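Local coordinates for protein alpha-1,4-endofucoidanase (Mariniflexile fucanivorans, PDB 6DLH) that hydrolyses fucoidan, a fucose-rich algal polysaccharide, internally at alpha-1,4 linkages by a retaining mechanism, its catalytic domain being followed by calcium-binding Ig-like domains, at residues F202-E206 against F207-E211; F225-A228 against D229-M232; D128-L131 against S132-K135. All coordinates share one frame; numbering follows the deposited sequence.

Contact 1 of 3, residues F202-E206 against F207-E211; sequences FCYAE and FILKE
Two aromatic rings, Tyr204 and Phe207, each carry an aliphatic group on one face. On Tyr204, Ile208 CB stands 3.6 Å above the ring plane and toward the rim, a CH-pi contact at 25° from the normal, while Ile208 CG2 reaches Tyr204 CE1 at 3.4 Å. Leu209 CB approaches the CD2/CE2 side of that ring, 4.0 Å from Tyr204 CE2. The ring is laid across these residues because CG is anti to the backbone N (chi1 -172°), and Tyr204 OH is fixed by a hydrogen bond to His95. On Phe207, Glu206 CG sits over the ring centre, 4.2 Å from the centroid. Glu206 then bends at chi2 and runs alongside Lys210, where OE2 and NZ form a long salt bridge of 3.7 Å. Replacing Tyr204 by an alanine is likely to leave Ile208 and Leu209 without their aromatic cover and His95 without its hydroxyl partner. In the backbone, Tyr204 O accepts from Leu209 N at 2.6 Å with a nearly straight N-H...O angle of 177°, and only weakly from Ile208 N. This i to i+5 bond marks the turn as a pi-type widening within helix 198-216.

Contact 2 of 3, residues F225-A228 against D229-M232; sequences FDSA and DNVM
Met232 N bonds to Ala228 O at 2.8 Å, closing the first turn of helix 228-233 directly after strand 222-226, and Ser227 between strand and helix takes a left-handed helical conformation (phi 59°, psi 27°) that turns the chain from one element into the other. The turn is not regular: Val231 N bonds weakly to both Ser227 O (i to i+4) and Ala228 O (i to i+3), a bifurcated, loosely held start.

The side chains of Ala228 and Met232 meet one turn apart. Met232 starts with CG beside its own backbone N (chi1 -77°), then bends at chi2 and chi3, which brings SD to 4.1 Å from Ala228 CB; its CB rests 3.1 Å from Ala228 O. Val231 leans on the carbonyl one turn earlier, with CG1 3.4 Å from Ser227 O, an approach that follows from CG1 standing between the backbone N and carbonyl carbon. Asn230 CB flanks the same oxygen, also at 3.4 Å, so Val231 CG1 and Asn230 CB both touch Ser227 O, which also takes the weak bond from Val231 N.

Ser227 holds the N-cap position without a capping bond from its side chain: its OG is engaged by Arg156 and Asn149. Upstream, Asp226 OD1 receives a weak bond from Ser227 N and a hydrogen bond from Asn270 ND2, while Tyr147 bonds to OD2; Asp229 OD2 in turn bonds to Ser272. Tyr147 and Asn149 belong to strand 143-149, and Asn270 and Ser272 come just after strand 266-269, so the turn is tied to both neighbours of strand 222-226. Such a strand-to-helix turn at the C-terminal end of a parallel strand is where active sites lie in beta/alpha barrel enzymes, consistent with the likeness of this family to the GH29 fucosidases.

Contact 3 of 3, residues D128-L131 against S132-K135; sequences DPLL and SWLK
The indole of Trp133 lies flat beneath the first turn of helix 129-139, with Pro129 and Leu130 over one face. Pro129 O projects 3.0 Å above the ring plane, offset toward the rim, and Pro129 CB settles beside the benzo part, 3.6 Å from Trp133 CZ2. Leu130 supplies the next bump: its CA lies over the six-membered ring in a CH-pi contact, 4.3 Å from the centroid, and its branch crosses the indole at about a right angle with CD1 3.7 Å from Trp133 CE3. Trp133 CG, beside its own backbone N (chi1 -45°), directs the indole there. Leu134 fills the hollow on the other side of Leu130, its CD1 3.9 Å from Leu130 CG, whereas Leu131 and Lys135 run side by side with CD1 and CD 3.9 Å apart. Regular i to i+4 bonds, such as Trp133 N to Pro129 O, set this spacing, and Asp128 OD1 caps the helix by a weak bond from Leu131 N while its OD2 bonds to Tyr216 OH. Trp133 NE1 bonds to Ile63 O and its ring meets Trp50 edge-to-face; Leu130 and Leu134 lie between strand 80-84, at Leu83, and helix 198-216, at Tyr216, with Leu134 also reaching strand 143-149.

Overall arrangement
Along the chain contact 3 comes first, then contact 1, then contact 2, and all three belong to the catalytic domain rather than the Ig-like domains. Contact 3 lies in the last helix before strand 143-149, contact 1 in the last helix before strand 222-226, and contact 2 where 222-226 passes into its next helix. They therefore sample successive beta-alpha units of the seven-stranded parallel sheet. Centres of contacts 1 and 2 are 16 Å apart, and Leu209 CD2 meets Phe225 CZ at 4.0 Å, joining helix to strand. Contact 3 touches neither, its centre 20 Å and 26 Å from those of contacts 1 and 2. Contacts 1 and 3 thus belong to helices packed around the sheet, and contact 2 to a C-terminal strand end.

Contact 1 of 3, residues F202-E206 against F207-E211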
ATOM      1  N   PHE A 202      19.547 -15.443   1.029  1.00 54.17           N
ATOM      2  CA  PHE A 202      19.288 -16.288  -0.130  1.00 53.10           C
ATOM      3  C   PHE A 202      17.935 -16.985   0.020  1.00 53.51           C
ATOM      4  O   PHE A 202      17.272 -17.256  -0.980  1.00 51.20           O
ATOM      5  CB  PHE A 202      20.421 -17.295  -0.344  1.00 51.33           C
ATOM      6  CG  PHE A 202      21.621 -16.784  -1.102  1.00 49.74           C
ATOM      7  CD1 PHE A 202      21.635 -16.779  -2.492  1.00 48.98           C
ATOM      8  CD2 PHE A 202      22.752 -16.340  -0.429  1.00 47.34           C
ATOM      9  CE1 PHE A 202      22.746 -16.325  -3.189  1.00 48.51           C
ATOM     10  CE2 PHE A 202      23.863 -15.886  -1.127  1.00 45.42           C
ATOM     11  CZ  PHE A 202      23.857 -15.874  -2.505  1.00 46.37           C
ATOM     12  N   CYS A 203      17.539 -17.271   1.272  1.00 55.72           N
ATOM     13  CA  CYS A 203      16.219 -17.807   1.575  1.00 60.08           C
ATOM     14  C   CYS A 203      15.160 -16.898   0.949  1.00 62.21           C
ATOM     15  O   CYS A 203      14.335 -17.355   0.155  1.00 59.55           O
ATOM     16  CB  CYS A 203      15.977 -17.888   3.081  1.00 64.96           C
ATOM     17  SG  CYS A 203      16.504 -19.431   3.880  1.00 70.10           S
ATOM     18  N   TYR A 204      15.232 -15.605   1.298  1.00 58.59           N
ATOM     19  CA  TYR A 204      14.255 -14.603   0.902  1.00 55.54           C
ATOM     20  C   TYR A 204      14.146 -14.522  -0.618  1.00 53.62           C
ATOM     21  O   TYR A 204      13.043 -14.524  -1.163  1.00 54.29           O
ATOM     22  CB  TYR A 204      14.575 -13.245   1.533  1.00 58.82           C
ATOM     23  CG  TYR A 204      13.496 -12.211   1.326  1.00 61.96           C
ATOM     24  CD1 TYR A 204      12.430 -12.104   2.209  1.00 61.03           C
ATOM     25  CD2 TYR A 204      13.523 -11.357   0.232  1.00 61.00           C
ATOM     26  CE1 TYR A 204      11.431 -11.163   2.021  1.00 58.64           C
ATOM     27  CE2 TYR A 204      12.528 -10.414   0.029  1.00 58.75           C
ATOM     28  CZ  TYR A 204      11.479 -10.318   0.926  1.00 57.59           C
ATOM     29  OH  TYR A 204      10.494  -9.395   0.730  1.00 56.16           O
ATOM     30  N   ALA A 205      15.292 -14.464  -1.301  1.00 50.76           N
ATOM     31  CA  ALA A 205      15.293 -14.348  -2.750  1.00 51.09           C
ATOM     32  C   ALA A 205      14.558 -15.525  -3.391  1.00 54.25           C
ATOM     33  O   ALA A 205      13.793 -15.331  -4.336  1.00 53.63           O
ATOM     34  CB  ALA A 205      16.702 -14.213  -3.270  1.00 50.15           C
ATOM     35  N   GLU A 206      14.783 -16.738  -2.866  1.00 55.01           N
ATOM     36  CA  GLU A 206      14.325 -17.953  -3.529  1.00 56.04           C
ATOM     37  C   GLU A 206      12.873 -18.264  -3.168  1.00 51.45           C
ATOM     38  O   GLU A 206      12.096 -18.620  -4.047  1.00 48.57           O
ATOM     39  CB  GLU A 206      15.270 -19.129  -3.255  1.00 59.23           C
ATOM     40  CG  GLU A 206      14.834 -20.445  -3.890  1.00 57.53           C
ATOM     41  CD  GLU A 206      15.011 -20.571  -5.397  1.00 62.36           C
ATOM     42  OE1 GLU A 206      15.902 -19.895  -5.951  1.00 62.12           O
ATOM     43  OE2 GLU A 206      14.258 -21.354  -6.016  1.00 63.20           O
ATOM     44  N   PHE A 207      12.512 -18.122  -1.887  1.00 53.78           N
ATOM     45  CA  PHE A 207      11.227 -18.610  -1.407  1.00 60.07           C
ATOM     46  C   PHE A 207      10.191 -17.492  -1.266  1.00 62.00           C
ATOM     47  O   PHE A 207       9.005 -17.718  -1.514  1.00 56.42           O
ATOM     48  CB  PHE A 207      11.395 -19.461  -0.146  1.00 65.22           C
ATOM     49  CG  PHE A 207      12.013 -20.812  -0.416  1.00 74.80           C
ATOM     50  CD1 PHE A 207      13.149 -21.225   0.264  1.00 78.48           C
ATOM     51  CD2 PHE A 207      11.476 -21.659  -1.378  1.00 77.35           C
ATOM     52  CE1 PHE A 207      13.721 -22.461  -0.002  1.00 82.89           C
ATOM     53  CE2 PHE A 207      12.047 -22.895  -1.644  1.00 78.96           C
ATOM     54  CZ  PHE A 207      13.171 -23.292  -0.954  1.00 81.64           C
ATOM     55  N   ILE A 208      10.640 -16.299  -0.856  1.00 58.99           N
ATOM     56  CA  ILE A 208       9.729 -15.180  -0.683  1.00 57.27           C
ATOM     57  C   ILE A 208       9.686 -14.341  -1.958  1.00 55.12           C
ATOM     58  O   ILE A 208       8.627 -14.216  -2.569  1.00 58.69           O
ATOM     59  CB  ILE A 208      10.065 -14.351   0.574  1.00 59.55           C
ATOM     60  CG1 ILE A 208      10.245 -15.228   1.819  1.00 58.78           C
ATOM     61  CG2 ILE A 208       9.024 -13.261   0.794  1.00 57.87           C
ATOM     62  CD1 ILE A 208       8.984 -15.928   2.291  1.00 57.50           C
ATOM     63  N   LEU A 209      10.839 -13.795  -2.366  1.00 52.94           N
ATOM     64  CA  LEU A 209      10.892 -12.793  -3.421  1.00 49.54           C
ATOM     65  C   LEU A 209      10.455 -13.371  -4.765  1.00 50.21           C
ATOM     66  O   LEU A 209       9.751 -12.699  -5.517  1.00 53.65           O
ATOM     67  CB  LEU A 209      12.298 -12.186  -3.496  1.00 50.74           C
ATOM     68  CG  LEU A 209      12.515 -11.115  -4.569  1.00 51.06           C
ATOM     69  CD1 LEU A 209      11.610  -9.910  -4.343  1.00 49.72           C
ATOM     70  CD2 LEU A 209      13.970 -10.673  -4.604  1.00 49.81           C
ATOM     71  N   LYS A 210      10.863 -14.612  -5.064  1.00 50.21           N
ATOM     72  CA  LYS A 210      10.622 -15.175  -6.385  1.00 49.36           C
ATOM     73  C   LYS A 210       9.139 -15.495  -6.574  1.00 45.67           C
ATOM     74  O   LYS A 210       8.638 -15.442  -7.695  1.00 45.10           O
ATOM     75  CB  LYS A 210      11.496 -16.405  -6.662  1.00 53.16           C
ATOM     76  CG  LYS A 210      11.363 -16.981  -8.069  1.00 55.13           C
ATOM     77  CD  LYS A 210      12.498 -17.884  -8.507  1.00 58.18           C
ATOM     78  CE  LYS A 210      12.196 -19.360  -8.353  1.00 60.56           C
ATOM     79  NZ  LYS A 210      13.023 -20.177  -9.273  1.00 62.87           N
ATOM     80  N   GLU A 211       8.450 -15.825  -5.474  1.00 44.07           N
ATOM     81  CA  GLU A 211       7.050 -16.224  -5.522  1.00 46.82           C
ATOM     82  C   GLU A 211       6.210 -15.015  -5.929  1.00 47.02           C
ATOM     83  O   GLU A 211       5.345 -15.105  -6.803  1.00 49.36           O
ATOM     84  CB  GLU A 211       6.604 -16.784  -4.168  1.00 44.83           C
TER

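Contact 2 of 3, residues F225-A228 against D229-M232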
ATOM      1  N   PHE A 225      15.844  -1.916  -4.570  1.00 30.03           N
ATOM      2  CA  PHE A 225      16.210  -2.550  -3.311  1.00 30.17           C
ATOM      3  C   PHE A 225      17.043  -1.594  -2.466  1.00 30.68           C
ATOM      4  O   PHE A 225      18.181  -1.284  -2.806  1.00 33.90           O
ATOM      5  CB  PHE A 225      16.970  -3.858  -3.565  1.00 31.17           C
ATOM      6  CG  PHE A 225      16.149  -4.926  -4.244  1.00 31.08           C
ATOM      7  CD1 PHE A 225      15.273  -5.719  -3.511  1.00 30.92           C
ATOM      8  CD2 PHE A 225      16.240  -5.131  -5.613  1.00 30.54           C
ATOM      9  CE1 PHE A 225      14.503  -6.692  -4.136  1.00 31.60           C
ATOM     10  CE2 PHE A 225      15.465  -6.098  -6.238  1.00 30.58           C
ATOM     11  CZ  PHE A 225      14.601  -6.877  -5.498  1.00 31.09           C
ATOM     12  N   ASP A 226      16.466  -1.169  -1.341  1.00 31.45           N
ATOM     13  CA  ASP A 226      17.076  -0.214  -0.436  1.00 33.74           C
ATOM     14  C   ASP A 226      18.004  -0.950   0.528  1.00 36.70           C
ATOM     15  O   ASP A 226      17.881  -2.162   0.698  1.00 36.58           O
ATOM     16  CB  ASP A 226      15.982   0.532   0.332  1.00 33.49           C
ATOM     17  CG  ASP A 226      16.400   1.867   0.922  1.00 34.30           C
ATOM     18  OD1 ASP A 226      17.542   2.299   0.662  1.00 32.53           O
ATOM     19  OD2 ASP A 226      15.563   2.471   1.632  1.00 35.01           O
ATOM     20  N   SER A 227      18.928  -0.203   1.152  1.00 34.53           N
ATOM     21  CA  SER A 227      19.785  -0.704   2.217  1.00 36.34           C
ATOM     22  C   SER A 227      20.618  -1.894   1.746  1.00 35.72           C
ATOM     23  O   SER A 227      21.009  -2.727   2.559  1.00 37.18           O
ATOM     24  CB  SER A 227      18.977  -1.057   3.439  1.00 36.43           C
ATOM     25  OG  SER A 227      18.379   0.101   3.994  1.00 41.34           O
ATOM     26  N   ALA A 228      20.896  -1.938   0.437  1.00 36.42           N
ATOM     27  CA  ALA A 228      21.530  -3.066  -0.228  1.00 37.34           C
ATOM     28  C   ALA A 228      22.998  -3.206   0.184  1.00 39.92           C
ATOM     29  O   ALA A 228      23.446  -4.309   0.468  1.00 43.18           O
ATOM     30  CB  ALA A 228      21.365  -2.935  -1.724  1.00 35.47           C
ATOM     31  N   ASP A 229      23.745  -2.099   0.235  1.00 39.08           N
ATOM     32  CA  ASP A 229      25.141  -2.188   0.635  1.00 40.97           C
ATOM     33  C   ASP A 229      25.250  -2.453   2.136  1.00 42.68           C
ATOM     34  O   ASP A 229      26.212  -3.078   2.576  1.00 45.84           O
ATOM     35  CB  ASP A 229      25.988  -1.001   0.160  1.00 38.85           C
ATOM     36  CG  ASP A 229      25.546   0.348   0.698  1.00 40.23           C
ATOM     37  OD1 ASP A 229      24.504   0.405   1.379  1.00 39.97           O
ATOM     38  OD2 ASP A 229      26.251   1.340   0.426  1.00 42.83           O
ATOM     39  N   ASN A 230      24.265  -1.979   2.914  1.00 41.62           N
ATOM     40  CA  ASN A 230      24.263  -2.180   4.356  1.00 40.45           C
ATOM     41  C   ASN A 230      24.319  -3.673   4.688  1.00 42.70           C
ATOM     42  O   ASN A 230      25.043  -4.074   5.598  1.00 41.91           O
ATOM     43  CB  ASN A 230      23.041  -1.560   5.042  1.00 40.35           C
ATOM     44  CG  ASN A 230      22.907  -0.063   4.849  1.00 39.93           C
ATOM     45  OD1 ASN A 230      22.627   0.412   3.751  1.00 38.17           O
ATOM     46  ND2 ASN A 230      23.063   0.688   5.925  1.00 39.76           N
ATOM     47  N   VAL A 231      23.544  -4.489   3.958  1.00 45.01           N
ATOM     48  CA  VAL A 231      23.352  -5.882   4.335  1.00 46.03           C
ATOM     49  C   VAL A 231      24.109  -6.819   3.393  1.00 47.27           C
ATOM     50  O   VAL A 231      24.689  -7.805   3.846  1.00 51.14           O
ATOM     51  CB  VAL A 231      21.865  -6.273   4.478  1.00 47.30           C
ATOM     52  CG1 VAL A 231      21.084  -6.102   3.181  1.00 47.37           C
ATOM     53  CG2 VAL A 231      21.705  -7.688   5.016  1.00 44.04           C
ATOM     54  N   MET A 232      24.106  -6.519   2.092  1.00 45.13           N
ATOM     55  CA  MET A 232      24.738  -7.403   1.127  1.00 46.77           C
ATOM     56  C   MET A 232      26.255  -7.230   1.114  1.00 49.59           C
ATOM     57  O   MET A 232      26.977  -8.201   0.897  1.00 49.56           O
ATOM     58  CB  MET A 232      24.172  -7.201  -0.279  1.00 45.83           C
ATOM     59  CG  MET A 232      22.832  -7.853  -0.420  1.00 45.68           C
ATOM     60  SD  MET A 232      21.712  -6.999  -1.520  1.00 47.65           S
ATOM     61  CE  MET A 232      22.125  -7.721  -3.099  1.00 42.40           C
TER

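Contact 3 of 3, residues D128-L131 against S132-K135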
ATOM      1  N   ASP A 128      -5.387  -9.243  -1.067  1.00 42.61           N
ATOM      2  CA  ASP A 128      -4.110  -8.899  -1.677  1.00 41.22           C
ATOM      3  C   ASP A 128      -4.133  -7.429  -2.108  1.00 38.11           C
ATOM      4  O   ASP A 128      -4.459  -7.124  -3.255  1.00 37.90           O
ATOM      5  CB  ASP A 128      -3.774  -9.816  -2.859  1.00 38.01           C
ATOM      6  CG  ASP A 128      -2.379  -9.569  -3.412  1.00 39.42           C
ATOM      7  OD1 ASP A 128      -1.695  -8.654  -2.899  1.00 40.22           O
ATOM      8  OD2 ASP A 128      -1.977 -10.291  -4.343  1.00 37.34           O
ATOM      9  N   PRO A 129      -3.782  -6.470  -1.218  1.00 36.56           N
ATOM     10  CA  PRO A 129      -3.785  -5.045  -1.570  1.00 35.44           C
ATOM     11  C   PRO A 129      -2.875  -4.676  -2.742  1.00 36.68           C
ATOM     12  O   PRO A 129      -3.248  -3.869  -3.590  1.00 37.82           O
ATOM     13  CB  PRO A 129      -3.315  -4.344  -0.290  1.00 35.19           C
ATOM     14  CG  PRO A 129      -3.582  -5.346   0.812  1.00 36.62           C
ATOM     15  CD  PRO A 129      -3.382  -6.705   0.177  1.00 35.15           C
ATOM     16  N   LEU A 130      -1.695  -5.298  -2.811  1.00 36.28           N
ATOM     17  CA  LEU A 130      -0.731  -4.985  -3.854  1.00 37.21           C
ATOM     18  C   LEU A 130      -1.309  -5.283  -5.236  1.00 39.12           C
ATOM     19  O   LEU A 130      -1.175  -4.461  -6.142  1.00 43.68           O
ATOM     20  CB  LEU A 130       0.569  -5.756  -3.602  1.00 38.26           C
ATOM     21  CG  LEU A 130       1.730  -5.421  -4.538  1.00 38.88           C
ATOM     22  CD1 LEU A 130       2.043  -3.930  -4.522  1.00 37.48           C
ATOM     23  CD2 LEU A 130       2.967  -6.229  -4.177  1.00 38.77           C
ATOM     24  N   LEU A 131      -1.949  -6.450  -5.399  1.00 37.52           N
ATOM     25  CA  LEU A 131      -2.524  -6.817  -6.685  1.00 36.18           C
ATOM     26  C   LEU A 131      -3.576  -5.789  -7.090  1.00 35.20           C
ATOM     27  O   LEU A 131      -3.717  -5.467  -8.273  1.00 37.01           O
ATOM     28  CB  LEU A 131      -3.144  -8.219  -6.611  1.00 38.63           C
ATOM     29  CG  LEU A 131      -3.809  -8.716  -7.898  1.00 39.72           C
ATOM     30  CD1 LEU A 131      -2.830  -8.737  -9.062  1.00 39.38           C
ATOM     31  CD2 LEU A 131      -4.436 -10.094  -7.703  1.00 40.13           C
ATOM     32  N   SER A 132      -4.317  -5.297  -6.093  1.00 31.85           N
ATOM     33  CA  SER A 132      -5.298  -4.250  -6.320  1.00 32.67           C
ATOM     34  C   SER A 132      -4.616  -3.025  -6.944  1.00 31.73           C
ATOM     35  O   SER A 132      -4.986  -2.589  -8.042  1.00 29.27           O
ATOM     36  CB  SER A 132      -6.015  -3.924  -5.035  1.00 31.51           C
ATOM     37  OG  SER A 132      -7.034  -2.968  -5.263  1.00 35.72           O
ATOM     38  N   TRP A 133      -3.590  -2.512  -6.248  1.00 30.26           N
ATOM     39  CA  TRP A 133      -2.874  -1.312  -6.657  1.00 28.77           C
ATOM     40  C   TRP A 133      -2.250  -1.519  -8.035  1.00 30.91           C
ATOM     41  O   TRP A 133      -2.349  -0.648  -8.906  1.00 31.67           O
ATOM     42  CB  TRP A 133      -1.814  -0.923  -5.620  1.00 28.43           C
ATOM     43  CG  TRP A 133      -2.248  -0.963  -4.184  1.00 26.09           C
ATOM     44  CD1 TRP A 133      -3.511  -0.817  -3.688  1.00 26.87           C
ATOM     45  CD2 TRP A 133      -1.388  -1.112  -3.039  1.00 25.75           C
ATOM     46  NE1 TRP A 133      -3.499  -0.896  -2.319  1.00 25.84           N
ATOM     47  CE2 TRP A 133      -2.210  -1.078  -1.893  1.00 25.13           C
ATOM     48  CE3 TRP A 133      -0.007  -1.281  -2.872  1.00 25.58           C
ATOM     49  CZ2 TRP A 133      -1.692  -1.200  -0.605  1.00 24.26           C
ATOM     50  CZ3 TRP A 133       0.503  -1.410  -1.600  1.00 24.52           C
ATOM     51  CH2 TRP A 133      -0.331  -1.375  -0.481  1.00 24.06           C
ATOM     52  N   LEU A 134      -1.646  -2.698  -8.239  1.00 31.22           N
ATOM     53  CA  LEU A 134      -0.973  -3.018  -9.490  1.00 29.86           C
ATOM     54  C   LEU A 134      -1.947  -2.924 -10.667  1.00 29.68           C
ATOM     55  O   LEU A 134      -1.598  -2.378 -11.714  1.00 30.00           O
ATOM     56  CB  LEU A 134      -0.349  -4.419  -9.390  1.00 29.62           C
ATOM     57  CG  LEU A 134       0.912  -4.564  -8.530  1.00 29.04           C
ATOM     58  CD1 LEU A 134       1.303  -6.035  -8.410  1.00 27.88           C
ATOM     59  CD2 LEU A 134       2.079  -3.758  -9.098  1.00 26.46           C
ATOM     60  N   LYS A 135      -3.169  -3.446 -10.491  1.00 30.21           N
ATOM     61  CA  LYS A 135      -4.148  -3.498 -11.572  1.00 31.92           C
ATOM     62  C   LYS A 135      -4.771  -2.123 -11.805  1.00 29.02           C
ATOM     63  O   LYS A 135      -5.014  -1.739 -12.945  1.00 30.72           O
ATOM     64  CB  LYS A 135      -5.206  -4.585 -11.331  1.00 35.35           C
ATOM     65  CG  LYS A 135      -4.724  -6.009 -11.589  1.00 40.91           C
ATOM     66  CD  LYS A 135      -5.691  -7.090 -11.144  1.00 45.38           C
ATOM     67  CE  LYS A 135      -6.704  -7.437 -12.214  1.00 48.21           C
ATOM     68  NZ  LYS A 135      -7.362  -8.737 -11.937  1.00 51.19           N
TER